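PDB 3NF2: putative polyprenyl synthetase from Streptomyces coelicolor, which probably condenses isoprenyl diphosphates into longer polyprenyl diphosphates as a magnesium-dependent prenyltransferase of the FPP/GGPP synthase family. Local coordinates for residues G213-L218 against R309-I314; F220-D225 against K249-V254; I314-L319 against R331-A336. All coordinates share one frame; numbering follows the deposited sequence.

How the contacts relate
Helix 203-230 and helix 300-319 hold the set together. Contact 1 pairs the two directly, contact 2 lies further along helix 203-230, and contact 3 lies further along helix 300-319. Contacts 1 and 3 share Ile314 and have centres about 8 Å apart; Leu216 CD1 lies 3.7 Å from Ala336 CA, so helices 203-230, 300-319 and 326-339 form one packed trio. Contact 2 includes Asp224 and Asp225, probably the start of the second aspartate-rich motif that binds magnesium-diphosphate in relatives. Contacts 1 and 3 lie about 13 and 21 Å from it, centre to centre, and contact 3 does not touch it.

Contact 1 (G213-L218 against R309-I314); sequences GYHLGL and RRQHTI
His215 reaches across from helix 203-230 to Gln311 and Ile314 of helix 300-319, where the two short segments run nearly antiparallel with axes 7.7 Å apart. The polar part is a single hydrogen bond in which His215 ND1 donates to Gln311 OE1 at 2.5 Å, with an N-H...O angle of 158°. Ring and amide are almost coplanar, 12° apart, and the oxygen comes in at the ring edge. The Gln311 chain folds at chi2 (-68°), which swings its amide back toward the neighbouring helix.

A CH-pi contact completes the grip on the imidazole. Ile314 CG2 sits 3.6 Å from the centroid of the His215 ring, almost straight above its centre, so the histidine is met at an edge by the amide and on a face by a methyl group.

The remaining contact is van der Waals packing of Leu218 on the glutamine chain and carboxamide. Leu218, one turn on from His215, lays its CB 3.8 Å from Gln311 CG, the apolar part, and its CD1 methyl lies against the carboxamide, so the glutamine is bordered by a leucine as well as by the ring. His312 turns aside to bond Asp337 on helix 326-339.

A leucine in place of His215 would probably leave the buried Gln311 oxygen without its N-H partner and the amide freer to turn. Chemically, the geometry is consistent with a proton on ND1, though the bond is suspiciously short as modelled, while the nearly coplanar amide and the overlying methyl together probably limit how far the ring can turn.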
loop_
_atom_site.group_PDB
_atom_site.type_symbol
_atom_site.label_atom_id
_atom_site.label_comp_id
_atom_site.label_asym_id
_atom_site.label_seq_id
_atom_site.Cartn_x
_atom_site.Cartn_y
_atom_site.Cartn_z
ATOM N N GLY A 213 16.704 -11.346 14.181
ATOM C CA GLY A 213 15.552 -11.751 13.389
ATOM C C GLY A 213 15.868 -11.826 11.917
ATOM O O GLY A 213 15.439 -12.757 11.236
ATOM N N TYR A 214 16.614 -10.832 11.442
ATOM C CA TYR A 214 17.115 -10.771 10.069
ATOM C C TYR A 214 17.921 -12.003 9.696
ATOM O O TYR A 214 17.639 -12.648 8.686
ATOM C CB TYR A 214 17.963 -9.516 9.866
ATOM C CG TYR A 214 18.266 -9.192 8.422
ATOM C CD1 TYR A 214 19.474 -9.582 7.837
ATOM C CD2 TYR A 214 17.355 -8.483 7.641
ATOM C CE1 TYR A 214 19.760 -9.286 6.509
ATOM C CE2 TYR A 214 17.632 -8.182 6.308
ATOM C CZ TYR A 214 18.836 -8.585 5.751
ATOM O OH TYR A 214 19.120 -8.283 4.440
ATOM N N HIS A 215 18.908 -12.337 10.522
ATOM C CA HIS A 215 19.765 -13.489 10.255
ATOM C C HIS A 215 19.047 -14.813 10.451
ATOM O O HIS A 215 19.327 -15.785 9.744
ATOM C CB HIS A 215 21.078 -13.395 11.032
ATOM C CG HIS A 215 21.984 -12.322 10.517
ATOM N ND1 HIS A 215 22.751 -12.480 9.381
ATOM C CD2 HIS A 215 22.216 -11.062 10.954
ATOM C CE1 HIS A 215 23.428 -11.367 9.150
ATOM N NE2 HIS A 215 23.126 -10.492 10.093
ATOM N N LEU A 216 18.079 -14.829 11.359
ATOM C CA LEU A 216 17.148 -15.953 11.464
ATOM C C LEU A 216 16.312 -16.103 10.184
ATOM O O LEU A 216 16.015 -17.224 9.752
ATOM C CB LEU A 216 16.230 -15.774 12.674
ATOM C CG LEU A 216 15.082 -16.768 12.878
ATOM C CD1 LEU A 216 15.654 -18.142 13.107
ATOM C CD2 LEU A 216 14.173 -16.371 14.027
ATOM N N GLY A 217 15.942 -14.963 9.592
ATOM C CA GLY A 217 15.181 -14.927 8.350
ATOM C C GLY A 217 15.932 -15.517 7.179
ATOM O O GLY A 217 15.370 -16.293 6.390
ATOM N N LEU A 218 17.209 -15.166 7.078
ATOM C CA LEU A 218 18.089 -15.719 6.049
ATOM C C LEU A 218 18.298 -17.219 6.216
ATOM O O LEU A 218 18.329 -17.959 5.223
ATOM C CB LEU A 218 19.431 -14.989 6.037
ATOM C CG LEU A 218 19.431 -13.537 5.539
ATOM C CD1 LEU A 218 20.754 -12.876 5.860
ATOM C CD2 LEU A 218 19.179 -13.472 4.033
ATOM N N ARG A 309 23.278 -22.838 8.325
ATOM C CA ARG A 309 24.044 -23.032 9.563
ATOM C C ARG A 309 24.771 -21.764 10.001
ATOM O O ARG A 309 24.706 -21.389 11.168
ATOM C CB ARG A 309 25.013 -24.211 9.405
ATOM C CG ARG A 309 26.219 -24.234 10.358
ATOM C CD ARG A 309 26.839 -25.631 10.480
ATOM N NE ARG A 309 27.014 -26.307 9.191
ATOM C CZ ARG A 309 26.379 -27.422 8.825
ATOM N NH1 ARG A 309 26.607 -27.949 7.628
ATOM N NH2 ARG A 309 25.518 -28.014 9.649
ATOM N N ARG A 310 25.428 -21.091 9.061
ATOM C CA ARG A 310 26.124 -19.841 9.364
ATOM C C ARG A 310 25.163 -18.777 9.891
ATOM O O ARG A 310 25.452 -18.135 10.896
ATOM C CB ARG A 310 26.881 -19.306 8.139
ATOM C CG ARG A 310 27.890 -18.188 8.460
ATOM C CD ARG A 310 28.040 -17.194 7.298
ATOM N NE ARG A 310 28.964 -16.101 7.622
ATOM C CZ ARG A 310 28.866 -14.849 7.166
ATOM N NH1 ARG A 310 27.874 -14.489 6.357
ATOM N NH2 ARG A 310 29.764 -13.943 7.530
ATOM N N GLN A 311 24.025 -18.612 9.215
ATOM C CA GLN A 311 23.061 -17.561 9.551
ATOM C C GLN A 311 22.378 -17.795 10.902
ATOM O O GLN A 311 22.163 -16.850 11.662
ATOM C CB GLN A 311 22.028 -17.395 8.436
ATOM C CG GLN A 311 22.589 -16.760 7.178
ATOM C CD GLN A 311 22.961 -15.311 7.404
ATOM O OE1 GLN A 311 22.344 -14.626 8.216
ATOM N NE2 GLN A 311 23.978 -14.835 6.691
ATOM N N HIS A 312 22.042 -19.053 11.169
ATOM C CA HIS A 312 21.584 -19.523 12.473
ATOM C C HIS A 312 22.524 -19.039 13.584
ATOM O O HIS A 312 22.081 -18.452 14.569
ATOM C CB HIS A 312 21.521 -21.053 12.450
ATOM C CG HIS A 312 21.052 -21.676 13.728
ATOM N ND1 HIS A 312 21.877 -21.860 14.818
ATOM C CD2 HIS A 312 19.854 -22.205 14.072
ATOM C CE1 HIS A 312 21.201 -22.454 15.786
ATOM N NE2 HIS A 312 19.969 -22.669 15.360
ATOM N N THR A 313 23.816 -19.279 13.387
ATOM C CA THR A 313 24.865 -18.928 14.330
ATOM C C THR A 313 24.952 -17.421 14.548
ATOM O O THR A 313 25.008 -16.978 15.688
ATOM C CB THR A 313 26.224 -19.522 13.863
ATOM O OG1 THR A 313 26.154 -20.953 13.933
ATOM C CG2 THR A 313 27.404 -19.014 14.701
ATOM N N ILE A 314 24.944 -16.639 13.470
ATOM C CA ILE A 314 24.960 -15.165 13.575
ATOM C C ILE A 314 23.732 -14.624 14.328
ATOM O O ILE A 314 23.843 -13.671 15.121
ATOM C CB ILE A 314 25.097 -14.488 12.188
ATOM C CG1 ILE A 314 26.369 -14.987 11.493
ATOM C CG2 ILE A 314 25.131 -12.940 12.309
ATOM C CD1 ILE A 314 26.340 -14.887 9.975
#

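Contact 2 (F220-D225 against K249-V254); sequences FQAVDD and KSLPVV
Asp225 meets Ser250, Leu251 and Pro252 where helix 251-259 begins, and it has more surface buried here than any of them. Its CG stands anti to the carbonyl carbon, chi1 -68°, which sends the carboxylate across the gap. There OD2 accepts the backbone N-H of Leu251 at 3.1 Å, an almost straight bond of 173° that reaches the oxygen from above the carboxylate plane. The other oxygen, OD1, takes the amide NE2 of Gln221, one turn earlier on the same helix, at 3.1 Å. The carboxylate is thus gripped at both oxygens, one bond holding it to its own helix and one to the start of helix 251-259.

Leu251 adds its side chain to that backbone bond: CB approaches Asp225 OD2 to 3.5 Å, while CD1 lies more loosely against Ala222 CB. Pro252 packs its ring CD against Asp225 CB at 3.6 Å. Ser250, at the N-cap position, forms no capping bond with its side chain. Its hydroxyl OG donates instead to a water that in turn donates to Asp225 O, linking the Asp225 carbonyl to the Ser250 hydroxyl beside the direct bond.

Asp224 and Asp225 probably belong to the second aspartate-rich motif, which in relatives helps bind magnesium and diphosphate. Around this buried joint, Leu251 also rests on Cys176 and Glu180 of helix 173-198 and on Trp303 of helix 300-319; Gln221 bonds Thr184, and Pro252 touches Thr304 and Ile295. Helices 173-198, 285-297 and 300-319 therefore all pack against the joint between helices 203-230 and 251-259.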
loop_
_atom_site.group_PDB
_atom_site.type_symbol
_atom_site.label_atom_id
_atom_site.label_comp_id
_atom_site.label_asym_id
_atom_site.label_seq_id
_atom_site.Cartn_x
_atom_site.Cartn_y
_atom_site.Cartn_z
ATOM N N PHE A 220 16.184 -19.197 7.625
ATOM C CA PHE A 220 14.867 -19.737 7.304
ATOM C C PHE A 220 14.668 -19.851 5.796
ATOM O O PHE A 220 14.199 -20.883 5.304
ATOM C CB PHE A 220 13.773 -18.869 7.963
ATOM C CG PHE A 220 12.375 -19.262 7.599
ATOM C CD1 PHE A 220 11.779 -20.383 8.171
ATOM C CD2 PHE A 220 11.642 -18.497 6.691
ATOM C CE1 PHE A 220 10.475 -20.744 7.835
ATOM C CE2 PHE A 220 10.340 -18.848 6.347
ATOM C CZ PHE A 220 9.760 -19.975 6.917
ATOM N N GLN A 221 15.038 -18.800 5.067
ATOM C CA GLN A 221 14.877 -18.799 3.617
ATOM C C GLN A 221 15.823 -19.770 2.905
ATOM O O GLN A 221 15.436 -20.401 1.911
ATOM C CB GLN A 221 14.989 -17.390 3.026
ATOM C CG GLN A 221 14.455 -17.310 1.576
ATOM C CD GLN A 221 13.021 -17.727 1.465
ATOM O OE1 GLN A 221 12.157 -17.205 2.176
ATOM N NE2 GLN A 221 12.744 -18.688 0.580
ATOM N N ALA A 222 17.044 -19.900 3.423
ATOM C CA ALA A 222 17.985 -20.924 2.942
ATOM C C ALA A 222 17.419 -22.341 3.083
ATOM O O ALA A 222 17.497 -23.145 2.144
ATOM C CB ALA A 222 19.322 -20.803 3.658
ATOM N N VAL A 223 16.816 -22.628 4.237
ATOM C CA VAL A 223 16.172 -23.927 4.473
ATOM C C VAL A 223 14.930 -24.098 3.595
ATOM O O VAL A 223 14.698 -25.188 3.047
ATOM C CB VAL A 223 15.851 -24.151 5.987
ATOM C CG1 VAL A 223 14.930 -25.342 6.195
ATOM C CG2 VAL A 223 17.139 -24.354 6.774
ATOM N N ASP A 224 14.147 -23.024 3.458
ATOM C CA ASP A 224 13.013 -22.984 2.521
ATOM C C ASP A 224 13.427 -23.282 1.081
ATOM O O ASP A 224 12.753 -24.019 0.369
ATOM C CB ASP A 224 12.324 -21.620 2.556
ATOM C CG ASP A 224 10.917 -21.688 3.093
ATOM O OD1 ASP A 224 10.158 -22.596 2.692
ATOM O OD2 ASP A 224 10.560 -20.808 3.900
ATOM N N ASP A 225 14.554 -22.719 0.671
ATOM C CA ASP A 225 15.132 -23.015 -0.637
ATOM C C ASP A 225 15.589 -24.467 -0.794
ATOM O O ASP A 225 15.477 -25.036 -1.881
ATOM C CB ASP A 225 16.299 -22.078 -0.916
ATOM C CG ASP A 225 15.858 -20.651 -1.118
ATOM O OD1 ASP A 225 14.631 -20.400 -1.159
ATOM O OD2 ASP A 225 16.746 -19.780 -1.221
ATOM N N LYS A 249 15.071 -18.738 -8.964
ATOM C CA LYS A 249 16.471 -18.665 -8.736
ATOM C C LYS A 249 16.773 -18.567 -7.264
ATOM O O LYS A 249 17.162 -17.544 -6.773
ATOM C CB LYS A 249 17.055 -17.539 -9.541
ATOM C CG LYS A 249 16.932 -17.805 -11.016
ATOM C CD LYS A 249 18.166 -17.382 -11.783
ATOM C CE LYS A 249 18.319 -18.181 -13.036
ATOM N NZ LYS A 249 17.052 -18.268 -13.736
ATOM N N SER A 250 16.600 -19.670 -6.573
ATOM C CA SER A 250 16.854 -19.772 -5.152
ATOM C C SER A 250 18.304 -19.954 -4.928
ATOM O O SER A 250 19.040 -20.150 -5.846
ATOM C CB SER A 250 16.109 -20.935 -4.567
ATOM O OG SER A 250 16.173 -22.008 -5.448
ATOM N N LEU A 251 18.699 -19.913 -3.683
ATOM C CA LEU A 251 20.086 -19.950 -3.342
ATOM C C LEU A 251 20.801 -21.180 -3.853
ATOM O O LEU A 251 21.887 -21.063 -4.327
ATOM C CB LEU A 251 20.238 -19.874 -1.850
ATOM C CG LEU A 251 20.370 -18.463 -1.341
ATOM C CD1 LEU A 251 20.411 -18.453 0.126
ATOM C CD2 LEU A 251 21.576 -17.844 -1.883
ATOM N N PRO A 252 20.224 -22.358 -3.777
ATOM C CA PRO A 252 20.988 -23.483 -4.340
ATOM C C PRO A 252 21.261 -23.329 -5.843
ATOM O O PRO A 252 22.391 -23.570 -6.292
ATOM C CB PRO A 252 20.094 -24.704 -4.089
ATOM C CG PRO A 252 19.064 -24.285 -3.126
ATOM C CD PRO A 252 18.953 -22.799 -3.169
ATOM N N VAL A 253 20.237 -22.912 -6.590
ATOM C CA VAL A 253 20.335 -22.687 -8.038
ATOM C C VAL A 253 21.436 -21.691 -8.341
ATOM O O VAL A 253 22.340 -21.955 -9.136
ATOM C CB VAL A 253 19.013 -22.132 -8.602
ATOM C CG1 VAL A 253 19.114 -21.905 -10.107
ATOM C CG2 VAL A 253 17.877 -23.071 -8.292
ATOM N N VAL A 254 21.355 -20.550 -7.672
ATOM C CA VAL A 254 22.299 -19.459 -7.857
ATOM C C VAL A 254 23.727 -19.827 -7.447
ATOM O O VAL A 254 24.680 -19.556 -8.188
ATOM C CB VAL A 254 21.803 -18.214 -7.111
ATOM C CG1 VAL A 254 22.833 -17.147 -7.132
ATOM C CG2 VAL A 254 20.506 -17.701 -7.752
HETATM O O HOH W 1 14.462 -23.647 -3.992
#

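Contact 3 (I314-L319 against R331-A336); sequences IAIEAL and RFTALA
Ile316 and Leu319 pack against Phe332, Thr333 and Ala336 in a largely apolar contact between the last two helices of the chain, 300-319 and 326-339. The short segments run antiparallel at 178°, with axes 10.2 Å apart, and no hydrogen bond joins them, so the contact is van der Waals packing, carried mainly by side chains.

Ile316 fills one half of the interface. Its side chain crosses that of Thr333 at about a right angle, and Ile316 CD1 meets Thr333 CG2 at 3.7 Å, while Ile316 CG1 lies 3.9 Å from Ala336 CB. The small Ala336 side chain is consistent with this close approach.

Leu319, one turn further on, fills the other half with both branches. CD1 touches Phe332 CB at 3.6 Å and lies equally near Thr333 OG1. The Leu319 and Phe332 side chains cross at about a right angle, and CD2 comes to the same CB and to CG, the start of the ring. Only this root of the phenylalanine is used, because the ring leads on to meet Tyr212 of helix 203-230 with its plane nearly perpendicular, and to reach Leu61 and Leu64 of helix 57-67.

Thr333 is amphipathic in use. CG2 stands anti to the backbone N (chi1 of OG1 is -71°), which presents the methyl to Ile316, while OG1 is bonded to Arg329 O one turn back in its own helix. The polar atom is thereby satisfied within the helix and asks nothing of the leucine beside it.

Two neighbouring antiparallel helices joined by a short connection form a helical hairpin, here the C-terminal one, packed on helix 203-230 within the all-helical fold of the isoprenoid synthases.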
loop_
_atom_site.group_PDB
_atom_site.type_symbol
_atom_site.label_atom_id
_atom_site.label_comp_id
_atom_site.label_asym_id
_atom_site.label_seq_id
_atom_site.Cartn_x
_atom_site.Cartn_y
_atom_site.Cartn_z
ATOM N N ILE A 314 24.944 -16.639 13.470
ATOM C CA ILE A 314 24.960 -15.165 13.575
ATOM C C ILE A 314 23.732 -14.624 14.328
ATOM O O ILE A 314 23.843 -13.671 15.121
ATOM C CB ILE A 314 25.097 -14.488 12.188
ATOM C CG1 ILE A 314 26.369 -14.987 11.493
ATOM C CG2 ILE A 314 25.131 -12.940 12.309
ATOM C CD1 ILE A 314 26.340 -14.887 9.975
ATOM N N ALA A 315 22.578 -15.254 14.093
ATOM C CA ALA A 315 21.341 -14.907 14.800
ATOM C C ALA A 315 21.457 -15.180 16.305
ATOM O O ALA A 315 21.304 -14.268 17.114
ATOM C CB ALA A 315 20.151 -15.658 14.209
ATOM N N ILE A 316 21.752 -16.432 16.653
ATOM C CA ILE A 316 21.855 -16.890 18.041
ATOM C C ILE A 316 22.978 -16.189 18.807
ATOM O O ILE A 316 22.845 -15.900 19.998
ATOM C CB ILE A 316 21.928 -18.446 18.105
ATOM C CG1 ILE A 316 20.501 -19.009 18.147
ATOM C CG2 ILE A 316 22.784 -18.942 19.282
ATOM C CD1 ILE A 316 20.387 -20.478 18.544
ATOM N N GLU A 317 24.051 -15.858 18.098
ATOM C CA GLU A 317 25.141 -15.080 18.672
ATOM C C GLU A 317 24.812 -13.578 18.818
ATOM O O GLU A 317 25.468 -12.869 19.583
ATOM C CB GLU A 317 26.461 -15.399 17.932
ATOM C CG GLU A 317 27.382 -14.262 17.496
ATOM C CD GLU A 317 28.545 -14.769 16.625
ATOM O OE1 GLU A 317 28.868 -15.979 16.690
ATOM O OE2 GLU A 317 29.138 -13.963 15.873
ATOM N N ALA A 318 23.773 -13.103 18.130
ATOM C CA ALA A 318 23.283 -11.733 18.360
ATOM C C ALA A 318 22.424 -11.635 19.632
ATOM O O ALA A 318 22.429 -10.603 20.300
ATOM C CB ALA A 318 22.528 -11.197 17.150
ATOM N N LEU A 319 21.699 -12.708 19.959
ATOM C CA LEU A 319 20.934 -12.803 21.211
ATOM C C LEU A 319 21.801 -12.648 22.453
ATOM O O LEU A 319 21.350 -12.092 23.455
ATOM C CB LEU A 319 20.232 -14.153 21.324
ATOM C CG LEU A 319 18.848 -14.410 20.740
ATOM C CD1 LEU A 319 18.508 -15.872 20.948
ATOM C CD2 LEU A 319 17.782 -13.515 21.354
ATOM N N ARG A 331 13.803 -19.324 24.900
ATOM C CA ARG A 331 12.669 -19.444 23.992
ATOM C C ARG A 331 13.022 -18.945 22.582
ATOM O O ARG A 331 12.654 -19.574 21.586
ATOM C CB ARG A 331 11.443 -18.730 24.571
ATOM C CG ARG A 331 10.654 -19.584 25.561
ATOM C CD ARG A 331 9.606 -18.779 26.316
ATOM N NE ARG A 331 8.535 -19.637 26.828
ATOM C CZ ARG A 331 7.469 -19.203 27.499
ATOM N NH1 ARG A 331 6.549 -20.069 27.911
ATOM N NH2 ARG A 331 7.317 -17.909 27.762
ATOM N N PHE A 332 13.768 -17.844 22.513
ATOM C CA PHE A 332 14.256 -17.302 21.244
ATOM C C PHE A 332 15.237 -18.252 20.549
ATOM O O PHE A 332 15.229 -18.384 19.321
ATOM C CB PHE A 332 14.946 -15.967 21.487
ATOM C CG PHE A 332 14.043 -14.775 21.381
ATOM C CD1 PHE A 332 13.539 -14.165 22.516
ATOM C CD2 PHE A 332 13.723 -14.239 20.139
ATOM C CE1 PHE A 332 12.717 -13.050 22.411
ATOM C CE2 PHE A 332 12.907 -13.120 20.026
ATOM C CZ PHE A 332 12.402 -12.526 21.161
ATOM N N THR A 333 16.080 -18.898 21.352
ATOM C CA THR A 333 17.035 -19.904 20.889
ATOM C C THR A 333 16.344 -21.136 20.284
ATOM O O THR A 333 16.799 -21.663 19.273
ATOM C CB THR A 333 18.004 -20.290 22.045
ATOM O OG1 THR A 333 18.905 -19.196 22.296
ATOM C CG2 THR A 333 18.810 -21.570 21.741
ATOM N N ALA A 334 15.232 -21.561 20.872
ATOM C CA ALA A 334 14.531 -22.760 20.417
ATOM C C ALA A 334 13.758 -22.568 19.113
ATOM O O ALA A 334 13.591 -23.521 18.344
ATOM C CB ALA A 334 13.607 -23.287 21.508
ATOM N N LEU A 335 13.272 -21.349 18.875
ATOM C CA LEU A 335 12.623 -21.012 17.606
ATOM C C LEU A 335 13.634 -21.073 16.471
ATOM O O LEU A 335 13.340 -21.599 15.393
ATOM C CB LEU A 335 11.981 -19.626 17.666
ATOM C CG LEU A 335 10.657 -19.538 18.428
ATOM C CD1 LEU A 335 10.328 -18.100 18.741
ATOM C CD2 LEU A 335 9.508 -20.194 17.665
ATOM N N ALA A 336 14.833 -20.559 16.748
ATOM C CA ALA A 336 15.950 -20.584 15.810
ATOM C C ALA A 336 16.334 -21.998 15.372
ATOM O O ALA A 336 16.679 -22.212 14.210
ATOM C CB ALA A 336 17.149 -19.846 16.385
#